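Local coordinates for protein putative succinylglutamate desuccinylase / aspartoacylase (Shewanella amazonensis, PDB 3FMC) that probably hydrolyses ester bonds as a zinc-dependent member of the succinylglutamate desuccinylase/aspartoacylase family, at residues C[20-25]-C[71-77]; C[42-46]-C[88-92]; C[105-109]-C[137-141]; C[178-184]-C[238-244]; C[192-196]-C[260-264]. All coordinates share one frame; numbering follows the deposited sequence.

Contact 1. Residues C[20-25]-C[71-77]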
# COMPACT_ATOMS: atom_id res chain seq x y z
N LEU C 20 20.66 1.01 7.15
CA LEU C 20 19.85 2.24 7.26
C LEU C 20 20.72 3.14 8.15
O LEU C 20 21.10 2.74 9.24
CB LEU C 20 18.47 1.96 7.89
CG LEU C 20 17.44 1.18 7.01
CD1 LEU C 20 16.22 0.73 7.82
CD2 LEU C 20 17.03 2.00 5.75
N SER C 21 21.10 4.31 7.63
CA SER C 21 21.91 5.26 8.34
C SER C 21 21.45 6.70 8.11
O SER C 21 20.75 7.00 7.10
CB SER C 21 23.39 5.10 8.07
OG SER C 21 23.65 5.34 6.72
N LEU C 22 21.85 7.55 9.07
CA LEU C 22 21.48 8.96 9.12
C LEU C 22 22.77 9.79 9.03
O LEU C 22 23.77 9.42 9.64
CB LEU C 22 20.85 9.30 10.50
CG LEU C 22 19.76 8.44 11.12
CD1 LEU C 22 19.16 9.05 12.34
CD2 LEU C 22 18.69 8.17 10.07
N PRO C 23 22.72 10.93 8.34
CA PRO C 23 23.83 11.88 8.33
C PRO C 23 23.64 12.83 9.53
O PRO C 23 22.54 13.35 9.71
CB PRO C 23 23.65 12.64 7.01
CG PRO C 23 22.21 12.60 6.75
CD PRO C 23 21.60 11.41 7.51
N VAL C 24 24.66 12.96 10.37
CA VAL C 24 24.64 13.85 11.55
C VAL C 24 25.68 14.93 11.32
O VAL C 24 26.88 14.61 11.22
CB VAL C 24 24.93 13.06 12.83
CG1 VAL C 24 24.83 13.99 14.11
CG2 VAL C 24 23.97 11.87 12.91
N TYR C 25 25.22 16.19 11.20
CA TYR C 25 26.08 17.33 10.97
C TYR C 25 26.26 18.07 12.29
O TYR C 25 25.32 18.23 13.06
CB TYR C 25 25.48 18.26 9.94
CG TYR C 25 25.39 17.63 8.56
CD1 TYR C 25 26.49 17.56 7.74
CD2 TYR C 25 24.18 17.13 8.08
CE1 TYR C 25 26.43 17.00 6.52
CE2 TYR C 25 24.11 16.56 6.82
CZ TYR C 25 25.23 16.47 6.05
OH TYR C 25 25.19 15.91 4.80
N LEU C 71 22.70 18.57 13.68
CA LEU C 71 21.53 18.54 12.82
C LEU C 71 21.47 17.20 12.09
O LEU C 71 22.47 16.72 11.54
CB LEU C 71 21.47 19.71 11.83
CG LEU C 71 21.77 21.12 12.40
CD1 LEU C 71 23.34 21.46 12.33
CD2 LEU C 71 20.92 22.12 11.66
N VAL C 72 20.27 16.64 12.10
CA VAL C 72 19.99 15.31 11.54
C VAL C 72 18.84 15.39 10.52
O VAL C 72 17.69 15.19 10.87
CB VAL C 72 19.71 14.26 12.65
CG1 VAL C 72 19.60 12.80 12.05
CG2 VAL C 72 20.79 14.29 13.76
N PRO C 73 19.15 15.75 9.28
CA PRO C 73 18.15 15.73 8.20
C PRO C 73 17.98 14.24 7.81
O PRO C 73 18.79 13.38 8.20
CB PRO C 73 18.81 16.51 7.08
CG PRO C 73 20.30 16.25 7.29
CD PRO C 73 20.50 16.14 8.79
N LEU C 74 16.92 13.93 7.08
CA LEU C 74 16.73 12.59 6.55
C LEU C 74 16.80 11.55 7.65
O LEU C 74 17.46 10.49 7.52
CB LEU C 74 17.77 12.33 5.43
CG LEU C 74 17.82 13.31 4.26
CD1 LEU C 74 19.12 13.20 3.45
CD2 LEU C 74 16.57 13.24 3.34
N ALA C 75 16.09 11.85 8.72
CA ALA C 75 16.23 11.06 9.95
C ALA C 75 15.59 9.66 9.94
O ALA C 75 15.79 8.89 10.87
CB ALA C 75 15.77 11.85 11.21
N ASN C 76 14.86 9.33 8.88
CA ASN C 76 14.19 8.02 8.77
C ASN C 76 14.20 7.52 7.34
O ASN C 76 13.18 7.56 6.65
CB ASN C 76 12.78 8.15 9.31
CG ASN C 76 12.00 6.83 9.27
OD1 ASN C 76 12.59 5.76 9.08
ND2 ASN C 76 10.70 6.90 9.49
N PRO C 77 15.36 7.00 6.87
CA PRO C 77 15.39 6.60 5.47
C PRO C 77 14.35 5.52 5.07
O PRO C 77 13.83 5.55 3.96
CB PRO C 77 16.86 6.14 5.26
CG PRO C 77 17.35 5.83 6.64
CD PRO C 77 16.67 6.80 7.54
O HOH W 1 19.22 8.90 5.86
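Tyr25 and Leu71 form an antiparallel hydrogen-bonded pair: Tyr25 N donates to Leu71 O over 2.8 Å at an almost straight 175°, and Leu71 N answers to Tyr25 O at 2.7 Å. Beyond Val72 segment 71-77 leaves its strand, and Pro23 and Pro73 have no N-H to extend the ladder. A water donating to both Ser21 O and Leu74 O bridges the backbones instead, while Pro23 O and Ala75 O are buried without a partner. Apolar side chains take over. Leu22, with CG anti to the carbonyl carbon (chi1 -48°), turns its branches to segment 71-77: CD1 touches Val72 CG1 at 3.8 Å, and CD2 sits 3.1 Å from Ala75 O and also meets Pro77 CD. With an alanine here instead of Leu22, a gap would probably open between Val72 and the Pro77 ring. Val24 and Val72 run side by side, their beta branches suiting a strand, and Leu20 CD2 rests on Pro77 CG at 3.9 Å. The edge of the Tyr25 ring meets Pro73, CE2 to CG 3.9 Å, while its hydroxyl bonds to Leu323 O of a second subunit. Strand 19-27 lies between strands 4-13 and 69-72; helix 48-60 packs on Tyr25 and Leu71 through Met57, whereas helix 150-163 covers Leu22 and Val24 with Leu158 and Met161.

Contact 2. Residues C[42-46]-C[88-92]. With SO4 (sulfate ion), chain K.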
# COMPACT_ATOMS: atom_id res chain seq x y z
N VAL C 42 11.42 12.55 10.18
CA VAL C 42 11.12 11.29 10.87
C VAL C 42 9.87 10.70 10.19
O VAL C 42 9.76 9.47 9.99
CB VAL C 42 11.00 11.47 12.42
CG1 VAL C 42 10.36 10.22 13.09
CG2 VAL C 42 12.40 11.67 13.06
N HIS C 43 8.91 11.58 9.85
CA HIS C 43 7.77 11.19 9.00
C HIS C 43 8.19 11.42 7.55
O HIS C 43 8.51 12.56 7.13
CB HIS C 43 6.50 11.95 9.32
CG HIS C 43 5.87 11.58 10.61
ND1 HIS C 43 5.43 12.52 11.50
CD2 HIS C 43 5.62 10.38 11.18
CE1 HIS C 43 4.88 11.93 12.54
NE2 HIS C 43 5.00 10.62 12.39
N GLY C 44 8.28 10.32 6.79
CA GLY C 44 8.85 10.33 5.42
C GLY C 44 8.36 11.38 4.42
O GLY C 44 9.11 11.86 3.58
N ALA C 45 7.06 11.68 4.44
CA ALA C 45 6.47 12.67 3.52
C ALA C 45 6.78 14.10 3.91
O ALA C 45 6.59 15.00 3.11
CB ALA C 45 4.96 12.53 3.46
N GLU C 46 7.29 14.30 5.12
CA GLU C 46 7.46 15.65 5.71
C GLU C 46 8.84 16.20 5.39
O GLU C 46 9.61 16.51 6.28
CB GLU C 46 7.13 15.58 7.21
CG GLU C 46 5.67 15.08 7.46
CD GLU C 46 5.27 15.03 8.89
OE1 GLU C 46 6.07 15.47 9.78
OE2 GLU C 46 4.10 14.57 9.16
N THR C 88 4.37 9.46 -0.55
CA THR C 88 5.32 8.82 0.36
C THR C 88 4.49 8.25 1.50
O THR C 88 3.79 8.98 2.21
CB THR C 88 6.37 9.82 0.92
OG1 THR C 88 6.97 10.56 -0.15
CG2 THR C 88 7.42 9.09 1.69
N LEU C 89 4.55 6.93 1.67
CA LEU C 89 3.85 6.22 2.77
C LEU C 89 4.89 6.17 3.90
O LEU C 89 5.49 5.14 4.20
CB LEU C 89 3.38 4.83 2.31
CG LEU C 89 2.48 4.12 3.30
CD1 LEU C 89 1.09 4.78 3.27
CD2 LEU C 89 2.40 2.62 2.94
N GLY C 90 5.06 7.34 4.54
CA GLY C 90 6.19 7.61 5.38
C GLY C 90 5.89 7.83 6.84
O GLY C 90 6.82 8.03 7.61
N ARG C 91 4.61 7.76 7.20
CA ARG C 91 4.19 8.09 8.56
C ARG C 91 4.29 6.98 9.60
O ARG C 91 4.51 7.24 10.79
CB ARG C 91 2.74 8.60 8.51
CG ARG C 91 2.23 9.20 9.80
CD ARG C 91 0.91 9.92 9.59
NE ARG C 91 0.41 10.40 10.85
CZ ARG C 91 0.89 11.49 11.46
NH1 ARG C 91 1.84 12.24 10.89
NH2 ARG C 91 0.39 11.84 12.64
N PHE C 92 4.12 5.74 9.12
CA PHE C 92 4.08 4.59 9.98
C PHE C 92 4.78 3.38 9.35
O PHE C 92 5.01 3.34 8.13
CB PHE C 92 2.63 4.23 10.37
CG PHE C 92 1.63 4.19 9.24
CD1 PHE C 92 1.58 3.12 8.34
CD2 PHE C 92 0.69 5.22 9.10
CE1 PHE C 92 0.58 3.08 7.33
CE2 PHE C 92 -0.26 5.19 8.09
CZ PHE C 92 -0.30 4.12 7.21
S SO4 K . 2.19 13.31 14.93
O1 SO4 K . 3.00 12.09 15.10
O2 SO4 K . 0.80 13.01 15.28
O3 SO4 K . 2.21 13.90 13.55
O4 SO4 K . 2.75 14.34 15.82
O HOH W 2 3.35 12.10 8.04
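Gly44 and Gly90 bring the two loops together with CA atoms 3.8 Å apart, and Gly44 N donates to Gly90 O at 2.8 Å. Glycine suits both places, since a CB on either residue would run into the opposite backbone. Beside them Ala45 CB packs on Thr88 CB at 4.0 Å, a small methyl against a branched side chain whose hydroxyl is held by Lys83 and Glu247. On the other flank Arg91 reaches past His43. Its chain is extended from CG to NE (chi2 169°, chi3 176°), which carries NH1 over one face of the imidazole, near the rim and 3.5 Å from His43 CE1; ring and guanidinium planes are 35° apart. His43 and Glu46 are joined by a type I turn and fit the HxxE zinc motif of this clan. With His172 they probably make the metal site, although no metal is modelled; His43 NE2 is bonded to Asn99, and Glu46 OE1 to the backbone N of Thr173. Glu46 OE2 makes a long salt bridge to Arg91 NH1, 3.7 Å, in the guanidinium plane, reinforced by a water that donates to OE2 and accepts from NH1. The same guanidinium grips a sulfate oxygen, O3, through NH2 at 2.9 Å and NH1 at 3.2 Å. Asn99, Asn101 and Arg102 also bond to this ion, which probably came from the crystallisation liquor.

Contact 3. Residues C[105-109]-C[137-141]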
# COMPACT_ATOMS: atom_id res chain seq x y z
N LEU C 105 10.99 6.28 23.77
CA LEU C 105 11.10 5.58 25.03
C LEU C 105 10.70 6.42 26.21
O LEU C 105 11.26 7.50 26.40
CB LEU C 105 12.57 5.16 25.20
CG LEU C 105 12.95 4.39 26.48
CD1 LEU C 105 12.03 3.20 26.72
CD2 LEU C 105 14.45 4.01 26.43
N ASP C 106 9.67 5.97 26.94
CA ASP C 106 9.21 6.60 28.19
C ASP C 106 10.06 5.96 29.25
O ASP C 106 10.00 4.74 29.44
CB ASP C 106 7.76 6.27 28.45
CG ASP C 106 7.09 7.12 29.57
OD1 ASP C 106 7.64 8.12 30.06
OD2 ASP C 106 5.95 6.78 29.94
N HIS C 107 10.86 6.75 29.93
CA HIS C 107 11.69 6.20 30.98
C HIS C 107 10.82 5.79 32.17
O HIS C 107 10.10 6.57 32.74
CB HIS C 107 12.82 7.14 31.35
CG HIS C 107 13.77 7.39 30.21
ND1 HIS C 107 14.69 6.45 29.78
CD2 HIS C 107 13.96 8.48 29.43
CE1 HIS C 107 15.40 6.96 28.79
NE2 HIS C 107 14.97 8.18 28.55
N GLY C 108 10.87 4.51 32.49
CA GLY C 108 10.07 3.98 33.57
C GLY C 108 10.61 4.13 34.98
O GLY C 108 9.86 3.98 35.94
N PHE C 109 11.90 4.41 35.14
CA PHE C 109 12.47 4.49 36.49
C PHE C 109 11.78 5.54 37.40
O PHE C 109 11.20 6.56 36.94
CB PHE C 109 13.99 4.63 36.44
CG PHE C 109 14.48 5.94 35.94
CD1 PHE C 109 14.66 6.17 34.57
CD2 PHE C 109 14.81 6.94 36.83
CE1 PHE C 109 15.13 7.39 34.15
CE2 PHE C 109 15.28 8.14 36.40
CZ PHE C 109 15.43 8.38 35.08
N GLU C 137 19.82 4.44 29.87
CA GLU C 137 18.55 3.75 29.76
C GLU C 137 18.19 3.40 28.30
O GLU C 137 17.56 2.36 28.02
CB GLU C 137 17.43 4.56 30.44
CG GLU C 137 17.45 4.47 31.96
CD GLU C 137 17.18 3.07 32.49
OE1 GLU C 137 16.03 2.61 32.44
OE2 GLU C 137 18.12 2.42 32.94
N CYS C 138 18.59 4.28 27.38
CA CYS C 138 18.40 4.07 25.94
C CYS C 138 19.28 2.88 25.49
O CYS C 138 18.83 2.02 24.74
CB CYS C 138 18.78 5.31 25.13
SG CYS C 138 17.60 6.69 25.32
N ALA C 139 20.54 2.87 25.93
CA ALA C 139 21.47 1.80 25.61
C ALA C 139 20.94 0.48 26.15
O ALA C 139 20.99 -0.53 25.47
CB ALA C 139 22.86 2.10 26.20
N ARG C 140 20.44 0.48 27.37
CA ARG C 140 19.92 -0.72 27.98
C ARG C 140 18.73 -1.26 27.17
O ARG C 140 18.57 -2.47 26.98
CB ARG C 140 19.51 -0.41 29.43
CG ARG C 140 18.86 -1.59 30.16
CD ARG C 140 18.68 -1.34 31.67
NE ARG C 140 17.51 -0.53 32.00
CZ ARG C 140 16.26 -0.98 31.99
NH1 ARG C 140 15.98 -2.24 31.64
NH2 ARG C 140 15.27 -0.16 32.32
N ARG C 141 17.88 -0.35 26.71
CA ARG C 141 16.71 -0.72 25.92
C ARG C 141 17.07 -1.47 24.63
O ARG C 141 16.39 -2.42 24.24
CB ARG C 141 15.95 0.55 25.53
CG ARG C 141 14.59 0.27 24.98
CD ARG C 141 13.66 -0.20 26.07
NE ARG C 141 12.33 -0.23 25.55
CZ ARG C 141 11.23 -0.43 26.23
NH1 ARG C 141 11.26 -0.69 27.53
NH2 ARG C 141 10.09 -0.42 25.58
O HOH W 3 14.02 3.58 30.46
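Leu105 reaches Arg141 because both side chains start with CG anti to the backbone N (chi1 180° and -168°); a bend at chi2 of Arg141 then lays one guanidinium face against Leu105 CD1, which lies 3.6 Å from Arg141 NE. The flat, weakly hydrated face of the guanidinium accepts a methyl well, while NE keeps its bond to His152 in helix 150-163. The other branch, Leu105 CD2, sits 3.9 Å from Arg141 CB. His107 and Glu137 lie alongside, head to tail, ND1 coming to 3.4 Å from Glu137 CB, and one water links His107 ND1 with Glu137 OE1. On its far side, His107 NE2 bonds to His163. The SG of Cys138 approaches the imidazole at its edge, 4.1 Å from CE1. Phe109 adds a looser touch, its CD1 4.2 Å from Glu137 CG. A bent Glu137 chain holds the carboxylate for Arg140, whose NH2 and NE grip OE1 and OE2 side-on at 2.9 Å and 3.2 Å, an i to i+3 salt bridge within the helix. Replacing Glu137 by an alanine here would probably leave the Arg140 guanidinium free to turn and the bridging water short of an acceptor. Glu137 and Arg141, about one turn apart, with Cys138 beside Glu137, form the flank of helix 123-142 on which the loop lies, and helix 150-163 meets both through His163.

Contact 4. Residues C[178-184]-C[238-244]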
# COMPACT_ATOMS: atom_id res chain seq x y z
N CYS C 178 -0.92 24.92 7.84
CA CYS C 178 -0.22 26.16 8.10
C CYS C 178 0.94 25.82 9.03
O CYS C 178 1.08 24.68 9.49
CB CYS C 178 -1.15 27.23 8.72
SG CYS C 178 -1.68 26.95 10.33
N LYS C 179 1.82 26.79 9.26
CA LYS C 179 2.93 26.61 10.20
C LYS C 179 2.37 26.74 11.63
O LYS C 179 1.63 27.67 11.97
CB LYS C 179 4.02 27.68 9.97
CG LYS C 179 4.52 27.71 8.58
CD LYS C 179 5.69 28.67 8.40
CE LYS C 179 6.11 28.72 6.98
NZ LYS C 179 7.24 29.65 6.79
N HIS C 180 2.74 25.78 12.46
CA HIS C 180 2.33 25.73 13.83
C HIS C 180 3.43 25.12 14.69
O HIS C 180 4.37 24.50 14.20
CB HIS C 180 0.94 25.10 14.05
CG HIS C 180 0.78 23.69 13.57
ND1 HIS C 180 0.73 23.36 12.22
CD2 HIS C 180 0.56 22.54 14.24
CE1 HIS C 180 0.52 22.06 12.11
NE2 HIS C 180 0.42 21.55 13.32
N LEU C 181 3.29 25.30 15.98
CA LEU C 181 4.29 24.89 16.95
C LEU C 181 3.71 24.21 18.15
O LEU C 181 2.66 24.65 18.66
CB LEU C 181 5.03 26.13 17.43
CG LEU C 181 6.11 26.09 18.52
CD1 LEU C 181 7.41 25.37 18.06
CD2 LEU C 181 6.46 27.54 19.04
N TYR C 182 4.34 23.12 18.55
CA TYR C 182 4.07 22.49 19.82
C TYR C 182 5.16 22.98 20.81
O TYR C 182 6.41 22.88 20.55
CB TYR C 182 4.04 20.99 19.77
CG TYR C 182 2.90 20.39 18.96
CD1 TYR C 182 2.97 20.29 17.58
CD2 TYR C 182 1.77 19.91 19.60
CE1 TYR C 182 1.92 19.72 16.85
CE2 TYR C 182 0.74 19.41 18.91
CZ TYR C 182 0.80 19.28 17.54
OH TYR C 182 -0.27 18.70 16.89
N CYS C 183 4.68 23.47 21.94
CA CYS C 183 5.51 24.10 22.95
C CYS C 183 5.00 23.65 24.31
O CYS C 183 3.80 23.78 24.58
CB CYS C 183 5.40 25.61 22.83
SG CYS C 183 6.55 26.50 23.94
N PRO C 184 5.88 23.14 25.18
CA PRO C 184 5.48 22.73 26.52
C PRO C 184 5.09 23.93 27.34
O PRO C 184 5.66 25.01 27.17
CB PRO C 184 6.73 22.11 27.12
CG PRO C 184 7.76 22.11 26.02
CD PRO C 184 7.31 22.91 24.90
N ALA C 238 12.31 21.40 24.46
CA ALA C 238 11.98 20.46 23.37
C ALA C 238 10.70 20.95 22.73
O ALA C 238 9.63 20.99 23.37
CB ALA C 238 11.85 19.03 23.87
N LEU C 239 10.86 21.36 21.49
CA LEU C 239 9.78 21.98 20.70
C LEU C 239 9.63 21.23 19.38
O LEU C 239 10.62 20.75 18.82
CB LEU C 239 10.19 23.42 20.41
CG LEU C 239 10.46 24.20 21.71
CD1 LEU C 239 11.67 25.04 21.55
CD2 LEU C 239 9.24 24.99 22.09
N THR C 240 8.40 21.18 18.85
CA THR C 240 8.14 20.53 17.57
C THR C 240 7.56 21.57 16.64
O THR C 240 6.54 22.14 16.93
CB THR C 240 7.19 19.32 17.77
OG1 THR C 240 7.76 18.43 18.74
CG2 THR C 240 6.93 18.58 16.47
N LEU C 241 8.26 21.80 15.55
CA LEU C 241 7.86 22.76 14.57
C LEU C 241 7.20 22.04 13.40
O LEU C 241 7.79 21.16 12.82
CB LEU C 241 9.08 23.57 14.10
CG LEU C 241 9.78 24.56 15.10
CD1 LEU C 241 10.37 23.99 16.33
CD2 LEU C 241 10.81 25.42 14.27
N GLU C 242 5.95 22.42 13.08
CA GLU C 242 5.14 21.82 12.00
C GLU C 242 5.12 22.88 10.92
O GLU C 242 4.28 23.80 10.92
CB GLU C 242 3.72 21.51 12.51
CG GLU C 242 3.61 20.63 13.75
CD GLU C 242 3.72 19.12 13.46
OE1 GLU C 242 3.32 18.69 12.37
OE2 GLU C 242 4.19 18.40 14.36
N LEU C 243 6.07 22.76 10.01
CA LEU C 243 6.35 23.78 8.99
C LEU C 243 5.63 23.70 7.66
O LEU C 243 6.24 23.54 6.61
CB LEU C 243 7.88 23.85 8.82
CG LEU C 243 8.60 24.24 10.15
CD1 LEU C 243 10.09 24.25 10.00
CD2 LEU C 243 8.11 25.63 10.70
N GLY C 244 4.33 23.87 7.69
CA GLY C 244 3.56 23.88 6.45
C GLY C 244 3.14 22.50 6.02
O GLY C 244 2.95 21.60 6.84
O HOH W 4 1.37 16.60 14.97
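Strands 176-184 and 237-243 are antiparallel neighbours in the core of the catalytic domain, and His180-Glu242 and Tyr182-Thr240 are their hydrogen-bonded pairs. The axes come within 4.8 Å and run at 168°. Four backbone bonds join the pairs, among them Glu242 N to His180 O at 2.8 Å and Tyr182 N to Thr240 O at 2.9 Å. On the face that carries these four residues, Glu242 CB sits squarely over the His180 ring, 3.4 Å from its centroid, a CH-pi contact. Chi1 of His180, near 60°, places CG between the backbone N and the carbonyl carbon, and ND1 then donates to Cys178 O at 3.1 Å, within the ring plane though from above the plane of the Cys178 carbonyl, which fixes the ring's rotation. Glu242, bent at chi2, carries its carboxylate past Tyr182, OE2 lying 3.6 Å from CE1; the carboxylate and the Tyr182 ring stand 77° apart. This mixed alpha/beta core is that of the zinc exopeptidase clan: strand 237-243 also pairs, in parallel, with strand 167-174. Glu242 touches His172 of the probable metal site, consistent with the general-base glutamate in M14 relatives. Thr240 OG1 bonds to Asp211. The other face is apolar: Leu181 and Leu241 lie side by side, CD1 to CD1 3.7 Å, both against Ile196. At one end the backbone angles of Gly244 would jam a CB against the preceding carbonyl; at the other, Cys183 SG meets Leu239 CD2 at 3.6 Å, and Pro184, lacking an N-H, closes the pairing.

Contact 5. Residues C[192-196]-C[260-264]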
# COMPACT_ATOMS: atom_id res chain seq x y z
N GLN C 192 7.41 33.19 21.29
CA GLN C 192 7.67 34.59 20.95
C GLN C 192 8.88 34.78 20.03
O GLN C 192 8.97 35.82 19.41
CB GLN C 192 7.86 35.44 22.22
CG GLN C 192 6.68 35.48 23.16
CD GLN C 192 5.44 36.12 22.55
OE1 GLN C 192 5.52 37.16 21.90
NE2 GLN C 192 4.29 35.50 22.76
N TYR C 193 9.75 33.77 19.91
CA TYR C 193 11.00 33.89 19.12
C TYR C 193 10.93 33.30 17.74
O TYR C 193 11.56 33.81 16.79
CB TYR C 193 12.17 33.34 19.94
CG TYR C 193 12.29 34.07 21.25
CD1 TYR C 193 12.87 35.34 21.32
CD2 TYR C 193 11.74 33.55 22.39
CE1 TYR C 193 12.91 36.04 22.51
CE2 TYR C 193 11.79 34.23 23.58
CZ TYR C 193 12.38 35.48 23.64
OH TYR C 193 12.40 36.11 24.88
N PHE C 194 10.16 32.22 17.58
CA PHE C 194 9.99 31.62 16.27
C PHE C 194 9.02 32.47 15.41
O PHE C 194 8.36 33.37 15.94
CB PHE C 194 9.48 30.17 16.39
CG PHE C 194 10.43 29.25 17.13
CD1 PHE C 194 11.45 28.60 16.45
CD2 PHE C 194 10.32 29.05 18.48
CE1 PHE C 194 12.33 27.77 17.13
CE2 PHE C 194 11.19 28.20 19.16
CZ PHE C 194 12.18 27.56 18.47
N SER C 195 9.00 32.20 14.11
CA SER C 195 8.13 32.86 13.12
C SER C 195 6.92 31.95 12.80
O SER C 195 6.66 31.59 11.64
CB SER C 195 8.94 33.15 11.87
OG SER C 195 10.04 34.00 12.21
N ILE C 196 6.20 31.61 13.87
CA ILE C 196 5.08 30.68 13.79
C ILE C 196 3.83 31.30 14.42
O ILE C 196 3.79 31.54 15.64
CB ILE C 196 5.47 29.34 14.45
CG1 ILE C 196 6.71 28.76 13.72
CG2 ILE C 196 4.28 28.35 14.36
CD1 ILE C 196 7.34 27.48 14.29
N GLY C 260 13.63 32.27 11.85
CA GLY C 260 12.96 32.19 13.14
C GLY C 260 13.72 31.36 14.15
O GLY C 260 13.84 31.72 15.30
N ILE C 261 14.20 30.19 13.73
CA ILE C 261 15.01 29.33 14.58
C ILE C 261 16.22 30.14 15.07
O ILE C 261 16.55 30.10 16.25
CB ILE C 261 15.46 28.08 13.84
CG1 ILE C 261 14.23 27.19 13.54
CG2 ILE C 261 16.50 27.30 14.66
CD1 ILE C 261 14.48 25.95 12.69
N LEU C 262 16.86 30.87 14.18
CA LEU C 262 18.01 31.71 14.60
C LEU C 262 17.64 32.70 15.69
O LEU C 262 18.44 32.93 16.61
CB LEU C 262 18.63 32.42 13.41
CG LEU C 262 19.56 31.71 12.45
CD1 LEU C 262 19.88 32.71 11.30
CD2 LEU C 262 20.82 31.27 13.16
N ALA C 263 16.46 33.33 15.60
CA ALA C 263 16.02 34.25 16.68
C ALA C 263 15.98 33.51 18.04
O ALA C 263 16.38 34.06 19.08
CB ALA C 263 14.66 34.88 16.35
N TYR C 264 15.47 32.26 18.08
CA TYR C 264 15.44 31.49 19.29
C TYR C 264 16.86 31.19 19.77
O TYR C 264 17.16 31.30 20.94
CB TYR C 264 14.64 30.17 19.12
CG TYR C 264 14.52 29.39 20.39
CD1 TYR C 264 13.71 29.83 21.42
CD2 TYR C 264 15.21 28.19 20.58
CE1 TYR C 264 13.61 29.15 22.60
CE2 TYR C 264 15.10 27.49 21.77
CZ TYR C 264 14.29 27.96 22.77
OH TYR C 264 14.15 27.29 23.97
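Aromatic contacts dominate between Phe194 and Tyr264. Their rings are nearly parallel, 21° between planes, but slid apart so far that they barely overlap, with centroids 4.9 Å apart. The Phe194 rim, at CZ, lies 3.5 Å from Tyr264 CG over a face of the tyrosine ring. In return Tyr264 CB hangs over a Phe194 face, 4.0 Å from the ring centroid, as a CH-pi contact. Tyr264 keeps CG opposite the backbone N (chi1 -176°), which swings its ring outward from the helix to meet the phenylalanine. Other apolar contacts flank this pair. Phe194 CE1 touches Ile261 CG1 at 4.1 Å, and Tyr193 CB meets Tyr264 CB at the same distance, whereas the Tyr193 ring leads off to stack on His267. The backbones approach most closely at Gly260: a CB there would strike Ser195 N, and without one the loop comes within 4.4 Å, CA to CA, between Phe194 and Gly260. Ser195, also small, brings OG to 3.6 Å from Gly260 CA. Of polar links the two segments share none; the carbonyls Tyr193 O and Gly260 O merely lie near each other, and Gly260 O takes the helical bond from Tyr264 N. Polar ends are served elsewhere: Tyr264 OH bonds to Glu187 and Arg268, and Phe194 O to Arg282. The loop between strands 176-184 and 198-202 is therefore tied to helix 251-267 by apolar burial and close backbone fit, with Phe194 reaching on to Leu239 and Leu241, while Tyr264 OH and Phe194 O are satisfied outside the contact.

In the fold
Contacts 1 and 2 meet directly: Asn76 ND2 probably bonds to Val42 O at 2.8 Å, which ties the end of segment 71-77 to the loop that holds His43 and Glu46. Contacts 2 and 4 do not touch, but their nearest atoms are about 5 Å apart, and His172 of the probable zinc site lies beside residues of both. The Glu242 side chain of contact 4 comes within about 5 Å, nearest atoms, of the sulfate gripped in contact 2. Contact 5 backs onto contact 4, Ile196 CG2 lying 3.3 Å from His180 CA. Contact 3 stands apart, its centre about 22 Å from that of contact 1, the nearest, and about 32 Å from that of contact 5.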